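Local coordinates for transcriptional repressor (Vibrio fischeri, PDB 3KV1), which probably represses transcription as a SorC-family regulator, its putative sugar-binding domain being the likely sensor of a carbohydrate effector, at residues Ser46-Asn50 with Ile76-Arg80; Gly56-Gly62 with Ala149-Val154. All blocks are in the same frame, centred on the assembly; numbering follows the deposited sequence. Where two conformers were deposited one is given.

Interaction 1 of 2, residues Ser46-Asn50 with Ile76-Arg80; sequences SSYLN and IVTQR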
ATOM      1  N   SER A  46       7.281   6.553  21.716  0.73 17.29           N
ATOM      2  CA  SER A  46       7.934   5.265  21.382  0.73 20.96           C
ATOM      3  C   SER A  46       7.993   4.348  22.608  0.73 22.31           C
ATOM      4  O   SER A  46       7.708   3.141  22.536  0.73 23.55           O
ATOM      5  CB  SER A  46       9.355   5.489  20.844  0.73 21.02           C
ATOM      6  OG  SER A  46      10.002   4.248  20.524  0.73 19.81           O
ATOM      7  N   SER A  47       8.382   4.933  23.732  1.00 24.66           N
ATOM      8  CA  SER A  47       8.455   4.201  24.974  1.00 24.99           C
ATOM      9  C   SER A  47       7.076   3.758  25.457  1.00 24.46           C
ATOM     10  O   SER A  47       6.917   2.619  25.922  1.00 24.84           O
ATOM     11  CB  SER A  47       9.154   5.037  26.045  1.00 29.03           C
ATOM     12  OG  SER A  47       9.131   4.303  27.241  1.00 36.33           O
ATOM     13  N   TYR A  48       6.092   4.655  25.363  1.00 20.55           N
ATOM     14  CA  TYR A  48       4.710   4.329  25.716  1.00 22.97           C
ATOM     15  C   TYR A  48       4.236   3.122  24.875  1.00 22.19           C
ATOM     16  O   TYR A  48       3.670   2.169  25.414  1.00 21.33           O
ATOM     17  CB  TYR A  48       3.783   5.560  25.543  1.00 20.75           C
ATOM     18  CG  TYR A  48       2.300   5.208  25.552  1.00 20.24           C
ATOM     19  CD1 TYR A  48       1.593   5.127  26.745  1.00 23.99           C
ATOM     20  CD2 TYR A  48       1.630   4.954  24.364  1.00 22.97           C
ATOM     21  CE1 TYR A  48       0.225   4.787  26.738  1.00 23.43           C
ATOM     22  CE2 TYR A  48       0.287   4.634  24.348  1.00 26.59           C
ATOM     23  CZ  TYR A  48      -0.397   4.536  25.534  1.00 23.14           C
ATOM     24  OH  TYR A  48      -1.736   4.185  25.483  1.00 27.04           O
ATOM     25  N   LEU A  49       4.454   3.156  23.565  1.00 18.77           N
ATOM     26  CA  LEU A  49       4.051   2.018  22.729  1.00 21.18           C
ATOM     27  C   LEU A  49       4.836   0.756  23.062  1.00 24.29           C
ATOM     28  O   LEU A  49       4.279  -0.358  23.102  1.00 21.44           O
ATOM     29  CB  LEU A  49       4.227   2.327  21.255  1.00 20.53           C
ATOM     30  CG  LEU A  49       3.241   3.359  20.697  1.00 23.10           C
ATOM     31  CD1 LEU A  49       3.584   3.591  19.223  1.00 23.70           C
ATOM     32  CD2 LEU A  49       1.803   2.846  20.821  1.00 22.53           C
ATOM     33  N   ASN A  50       6.122   0.921  23.333  1.00 21.89           N
ATOM     34  CA  ASN A  50       6.935  -0.245  23.712  1.00 20.85           C
ATOM     35  C   ASN A  50       6.326  -1.004  24.886  1.00 24.41           C
ATOM     36  O   ASN A  50       6.289  -2.248  24.895  1.00 26.18           O
ATOM     37  CB  ASN A  50       8.356   0.218  24.094  1.00 24.09           C
ATOM     38  CG  ASN A  50       9.282  -0.939  24.413  1.00 30.33           C
ATOM     39  OD1 ASN A  50       9.264  -1.970  23.746  1.00 29.11           O
ATOM     40  ND2 ASN A  50      10.126  -0.755  25.431  1.00 28.95           N
ATOM     41  N   ILE A  76      15.395   1.458  21.865  1.00 27.64           N
ATOM     42  CA  ILE A  76      15.235   0.010  21.987  1.00 28.32           C
ATOM     43  C   ILE A  76      13.800  -0.337  22.314  1.00 32.05           C
ATOM     44  O   ILE A  76      13.251   0.154  23.309  1.00 33.30           O
ATOM     45  CB  ILE A  76      16.018  -0.510  23.183  1.00 28.47           C
ATOM     46  CG1 ILE A  76      17.512  -0.321  22.945  1.00 27.93           C
ATOM     47  CG2 ILE A  76      15.684  -2.013  23.451  1.00 33.51           C
ATOM     48  CD1 ILE A  76      18.343  -0.713  24.157  1.00 30.98           C
ATOM     49  N   VAL A  77      13.200  -1.190  21.495  1.00 23.57           N
ATOM     50  CA  VAL A  77      11.878  -1.699  21.801  1.00 25.30           C
ATOM     51  C   VAL A  77      11.886  -3.224  21.694  1.00 29.73           C
ATOM     52  O   VAL A  77      12.645  -3.829  20.914  1.00 28.95           O
ATOM     53  CB  VAL A  77      10.801  -1.086  20.883  1.00 27.62           C
ATOM     54  CG1 VAL A  77      10.758   0.440  21.036  1.00 32.24           C
ATOM     55  CG2 VAL A  77      11.050  -1.489  19.447  1.00 26.73           C
ATOM     56  N   THR A  78      11.078  -3.854  22.533  1.00 29.99           N
ATOM     57  CA  THR A  78      10.915  -5.294  22.474  1.00 29.03           C
ATOM     58  C   THR A  78      10.132  -5.680  21.221  1.00 28.03           C
ATOM     59  O   THR A  78       9.237  -4.955  20.789  1.00 29.78           O
ATOM     60  CB  THR A  78      10.167  -5.765  23.713  1.00 38.82           C
ATOM     61  OG1 THR A  78      10.863  -5.285  24.871  1.00 41.05           O
ATOM     62  CG2 THR A  78      10.094  -7.262  23.741  1.00 44.01           C
ATOM     63  N   GLN A  79      10.475  -6.813  20.621  1.00 26.14           N
ATOM     64  CA  GLN A  79       9.779  -7.236  19.413  1.00 26.25           C
ATOM     65  C   GLN A  79       8.447  -7.906  19.770  1.00 28.63           C
ATOM     66  O   GLN A  79       8.401  -8.776  20.655  1.00 35.01           O
ATOM     67  CB  GLN A  79      10.672  -8.175  18.582  1.00 34.70           C
ATOM     68  CG  GLN A  79      12.037  -7.525  18.248  1.00 35.15           C
ATOM     69  CD  GLN A  79      11.871  -6.259  17.400  1.00 35.06           C
ATOM     70  OE1 GLN A  79      11.566  -6.343  16.218  1.00 34.09           O
ATOM     71  NE2 GLN A  79      12.064  -5.086  18.012  1.00 33.44           N
ATOM     72  N   ARG A  80       7.361  -7.488  19.115  1.00 23.18           N
ATOM     73  CA  ARG A  80       6.084  -8.150  19.324  1.00 25.68           C
ATOM     74  C   ARG A  80       5.275  -8.116  18.048  1.00 31.94           C
ATOM     75  O   ARG A  80       5.451  -7.206  17.226  1.00 33.41           O
ATOM     76  CB  ARG A  80       5.322  -7.534  20.521  1.00 23.81           C
ATOM     77  CG  ARG A  80       4.414  -6.309  20.259  1.00 19.07           C
ATOM     78  CD  ARG A  80       5.168  -5.038  19.817  1.00 24.31           C
ATOM     79  NE  ARG A  80       6.324  -4.650  20.634  1.00 23.08           N
ATOM     80  CZ  ARG A  80       6.296  -3.874  21.717  1.00 24.87           C
ATOM     81  NH1 ARG A  80       5.149  -3.401  22.200  1.00 24.77           N
ATOM     82  NH2 ARG A  80       7.428  -3.543  22.317  1.00 24.23           N
TER
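Arg80 reaches from the loop Ile76-Arg80 to the last turns of a helix and lays the end of its guanidinium against Asn50, whose side chain meets it at about a right angle. The amide and guanidinium planes are turned 43° from one another. NH1 and NH2 of Arg80 both hydrogen-bond to Asn50 O, each at 3.1 Å. They use this oxygen differently: NH2 lies in the carbonyl plane on a lone pair, whereas NH1 stands above that plane. NH2 also makes a weak, bent bond to Asn50 OD1, and NH1 a weak one to Leu49 O. Along its NE-NH2 edge the guanidinium is held by its own loop, because NE and NH2 of Arg80 grip Thr78 O side-on, with NH2 2.8 Å from that oxygen. The Arg80 chain, bent at chi2 and chi3, curls back to allow this, and the two grips together should fix the rotation of the flat group.

Asn50 returns the contact through its amide. With CG anti to the backbone N (chi1 -176°), Asn50 OD1 extends to the loop and accepts from Thr78 N at 2.9 Å, the donor tilted 26° from the amide carbonyl plane. Val77 packs against the same amide: its CB lies 3.4 Å from Asn50 OD1, and its CG1 packs on Asn50 CB.

NH1 of Arg80 bonds further to Leu53 O, so the guanidinium gathers carbonyl oxygens at the C-terminal end of helix 34-52, which probably stabilise its positive charge. The loop, which links helix 65-72 to strand 83-86, is thereby joined to helix 34-52, while Val77 and Arg80 also pack on Tyr111 of the adjacent helix 100-111.

Interaction 2 of 2, residues Gly56-Gly62 with Ala149-Val154; sequences GMAVAVG and AEFALV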
ATOM      1  N   GLY A  56      -0.661  -9.033  18.905  1.00 24.70           N
ATOM      2  CA  GLY A  56      -2.050  -9.207  18.513  1.00 24.17           C
ATOM      3  C   GLY A  56      -2.909  -7.943  18.539  1.00 25.14           C
ATOM      4  O   GLY A  56      -4.067  -7.961  18.108  1.00 28.02           O
HETATM    5  N   MSE A  57      -2.372  -6.846  19.078  1.00 21.88           N
HETATM    6  CA  MSE A  57      -3.083  -5.569  19.069  1.00 17.75           C
HETATM    7  C   MSE A  57      -2.685  -4.803  17.819  1.00 19.78           C
HETATM    8  O   MSE A  57      -1.709  -5.152  17.130  1.00 23.47           O
HETATM    9  CB  MSE A  57      -2.762  -4.743  20.316  1.00 19.41           C
HETATM   10  CG  MSE A  57      -3.173  -5.471  21.589  1.00 22.95           C
HETATM   11 SE   MSE A  57      -3.016  -4.289  23.134  0.77 23.15          SE
HETATM   12  CE  MSE A  57      -3.821  -5.461  24.454  1.00 23.25           C
ATOM     13  N   ALA A  58      -3.454  -3.777  17.543  1.00 19.22           N
ATOM     14  CA  ALA A  58      -3.298  -2.986  16.332  1.00 19.99           C
ATOM     15  C   ALA A  58      -3.280  -1.504  16.646  1.00 22.50           C
ATOM     16  O   ALA A  58      -3.877  -1.053  17.640  1.00 19.50           O
ATOM     17  CB  ALA A  58      -4.442  -3.284  15.394  1.00 20.13           C
ATOM     18  N   VAL A  59      -2.633  -0.752  15.762  1.00 18.18           N
ATOM     19  CA  VAL A  59      -2.577   0.721  15.849  1.00 15.44           C
ATOM     20  C   VAL A  59      -3.101   1.311  14.531  1.00 17.10           C
ATOM     21  O   VAL A  59      -2.628   0.904  13.434  1.00 21.17           O
ATOM     22  CB  VAL A  59      -1.100   1.230  16.073  1.00 17.76           C
ATOM     23  CG1 VAL A  59      -1.102   2.741  16.296  1.00 21.00           C
ATOM     24  CG2 VAL A  59      -0.416   0.475  17.253  1.00 22.90           C
ATOM     25  N   ALA A  60      -4.102   2.204  14.605  1.00 16.03           N
ATOM     26  CA  ALA A  60      -4.569   2.958  13.441  1.00 18.70           C
ATOM     27  C   ALA A  60      -3.628   4.136  13.310  1.00 21.01           C
ATOM     28  O   ALA A  60      -3.582   4.934  14.236  1.00 17.75           O
ATOM     29  CB  ALA A  60      -5.979   3.479  13.671  1.00 19.04           C
ATOM     30  N   VAL A  61      -2.983   4.300  12.150  1.00 14.28           N
ATOM     31  CA  VAL A  61      -1.861   5.232  12.032  1.00 15.39           C
ATOM     32  C   VAL A  61      -2.202   6.358  11.042  1.00 17.24           C
ATOM     33  O   VAL A  61      -2.642   6.092   9.924  1.00 17.04           O
ATOM     34  CB  VAL A  61      -0.616   4.461  11.550  1.00 14.93           C
ATOM     35  CG1 VAL A  61       0.560   5.421  11.257  1.00 18.51           C
ATOM     36  CG2 VAL A  61      -0.185   3.370  12.595  1.00 17.67           C
ATOM     37  N   GLY A  62      -2.040   7.614  11.471  1.00 17.14           N
ATOM     38  CA  GLY A  62      -2.272   8.746  10.569  1.00 16.66           C
ATOM     39  C   GLY A  62      -0.993   9.165   9.861  1.00 16.80           C
ATOM     40  O   GLY A  62      -0.008   8.439   9.844  1.00 19.32           O
ATOM     41  N   ALA A 149      -9.047  -0.864  16.102  1.00 19.10           N
ATOM     42  CA  ALA A 149      -7.734  -0.903  16.733  1.00 21.13           C
ATOM     43  C   ALA A 149      -7.799  -0.483  18.200  1.00 17.76           C
ATOM     44  O   ALA A 149      -8.618   0.345  18.595  1.00 21.41           O
ATOM     45  CB  ALA A 149      -6.756   0.046  15.984  1.00 21.98           C
ATOM     46  N   GLU A 150      -6.878  -1.024  18.981  1.00 19.83           N
ATOM     47  CA  GLU A 150      -6.702  -0.639  20.374  1.00 20.01           C
ATOM     48  C   GLU A 150      -6.110   0.782  20.520  1.00 19.52           C
ATOM     49  O   GLU A 150      -6.386   1.454  21.484  1.00 18.50           O
ATOM     50  CB  GLU A 150      -5.737  -1.636  21.060  1.00 21.93           C
ATOM     51  CG  GLU A 150      -6.331  -3.067  21.338  1.00 24.70           C
ATOM     52  CD  GLU A 150      -6.177  -4.042  20.177  1.00 22.98           C
ATOM     53  OE1 GLU A 150      -6.366  -5.259  20.405  1.00 24.61           O
ATOM     54  OE2 GLU A 150      -5.832  -3.624  19.045  1.00 23.66           O
ATOM     55  N   PHE A 151      -5.241   1.178  19.589  1.00 17.41           N
ATOM     56  CA  PHE A 151      -4.565   2.482  19.623  1.00 17.66           C
ATOM     57  C   PHE A 151      -4.765   3.226  18.325  1.00 15.07           C
ATOM     58  O   PHE A 151      -4.977   2.595  17.293  1.00 16.20           O
ATOM     59  CB  PHE A 151      -3.042   2.310  19.754  1.00 18.89           C
ATOM     60  CG  PHE A 151      -2.623   1.547  20.985  1.00 21.37           C
ATOM     61  CD1 PHE A 151      -2.608   0.134  20.973  1.00 22.24           C
ATOM     62  CD2 PHE A 151      -2.218   2.236  22.126  1.00 22.67           C
ATOM     63  CE1 PHE A 151      -2.234  -0.576  22.100  1.00 18.59           C
ATOM     64  CE2 PHE A 151      -1.836   1.522  23.278  1.00 23.69           C
ATOM     65  CZ  PHE A 151      -1.841   0.113  23.244  1.00 18.85           C
ATOM     66  N   ALA A 152      -4.607   4.564  18.373  1.00 18.32           N
ATOM     67  CA  ALA A 152      -4.426   5.345  17.150  1.00 16.91           C
ATOM     68  C   ALA A 152      -3.219   6.227  17.384  1.00 16.27           C
ATOM     69  O   ALA A 152      -2.990   6.681  18.514  1.00 19.47           O
ATOM     70  CB  ALA A 152      -5.692   6.206  16.822  1.00 17.49           C
ATOM     71  N   LEU A 153      -2.423   6.449  16.350  1.00 15.36           N
ATOM     72  CA  LEU A 153      -1.256   7.301  16.493  1.00 15.90           C
ATOM     73  C   LEU A 153      -1.465   8.438  15.484  1.00 16.64           C
ATOM     74  O   LEU A 153      -1.438   8.227  14.276  1.00 18.66           O
ATOM     75  CB  LEU A 153      -0.014   6.451  16.204  1.00 19.08           C
ATOM     76  CG  LEU A 153       1.317   7.171  16.237  1.00 24.72           C
ATOM     77  CD1 LEU A 153       1.585   7.622  17.692  1.00 32.88           C
ATOM     78  CD2 LEU A 153       2.358   6.166  15.770  1.00 22.61           C
ATOM     79  N   VAL A 154      -1.766   9.633  15.976  1.00 16.44           N
ATOM     80  CA  VAL A 154      -2.125  10.702  15.049  1.00 16.95           C
ATOM     81  C   VAL A 154      -1.443  12.007  15.424  1.00 18.50           C
ATOM     82  O   VAL A 154      -1.127  12.247  16.604  1.00 19.93           O
ATOM     83  CB  VAL A 154      -3.654  10.910  15.054  1.00 17.94           C
ATOM     84  CG1 VAL A 154      -4.381   9.731  14.367  1.00 23.43           C
ATOM     85  CG2 VAL A 154      -4.171  11.126  16.515  1.00 20.74           C
TER
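Strands 58-61 and 151-154 run side by side as parallel neighbours in the central sheet of a Rossmann-like alpha/beta domain, Val59 paired with Phe151, Ala60 with Ala152 and Val61 with Leu153. The tight part lies in the middle. Ala60 uses both its backbone polar atoms, N to Phe151 O and O to Leu153 N (2.8 Å), and small side chains line its face: Ala60 CB sits 4.2 Å from both Ala149 CB and Ala152 CB. On the opposite face Val59, with CG1 anti to its backbone N (chi1 -174°), sets that methyl between Phe151 CB and Leu153 CB, 3.9 Å from the latter. Helices 34-52 and 100-111 cover this side through Val45, Tyr48 and Leu107.

Toward Gly56 the regular pairing gives way to side-chain contacts in a more exposed setting. Glu150, bent at chi2, turns its carboxylate back across the selenomethionine Met57, the two chains meeting at about a right angle, with Glu150 OE1 3.4 Å from Met57 CG. Glu150 OE2 accepts a hydrogen bond from Ala58 N at 2.8 Å, met from above the carboxylate plane. Beyond it, the extended Met57 chain makes a Met-aromatic contact in which SE lies at the edge of the Phe151 ring, 3.9 Å from CE1.

In the fold
Interactions 1 and 2 lie on the same side of the chain's centre, their own centres about 14 Å apart, and belong to the same alpha/beta domain. Their segments alternate along the chain: helix 34-52 leads into strand 58-61, the loop 76-80 follows helix 65-72 and precedes strand 83-86, and strand 151-158 comes much later. Strand 58-61 lies between 83-86 and 151-158 in the sheet, with helix 34-52 packed on the last of these. The two contacts meet where Tyr48 OH lies 3.5 Å from Phe151 CE2. Interaction 1 thus joins the helical layer to a peripheral loop, and interaction 2 forms part of the sheet beneath, within the putative sugar-binding domain.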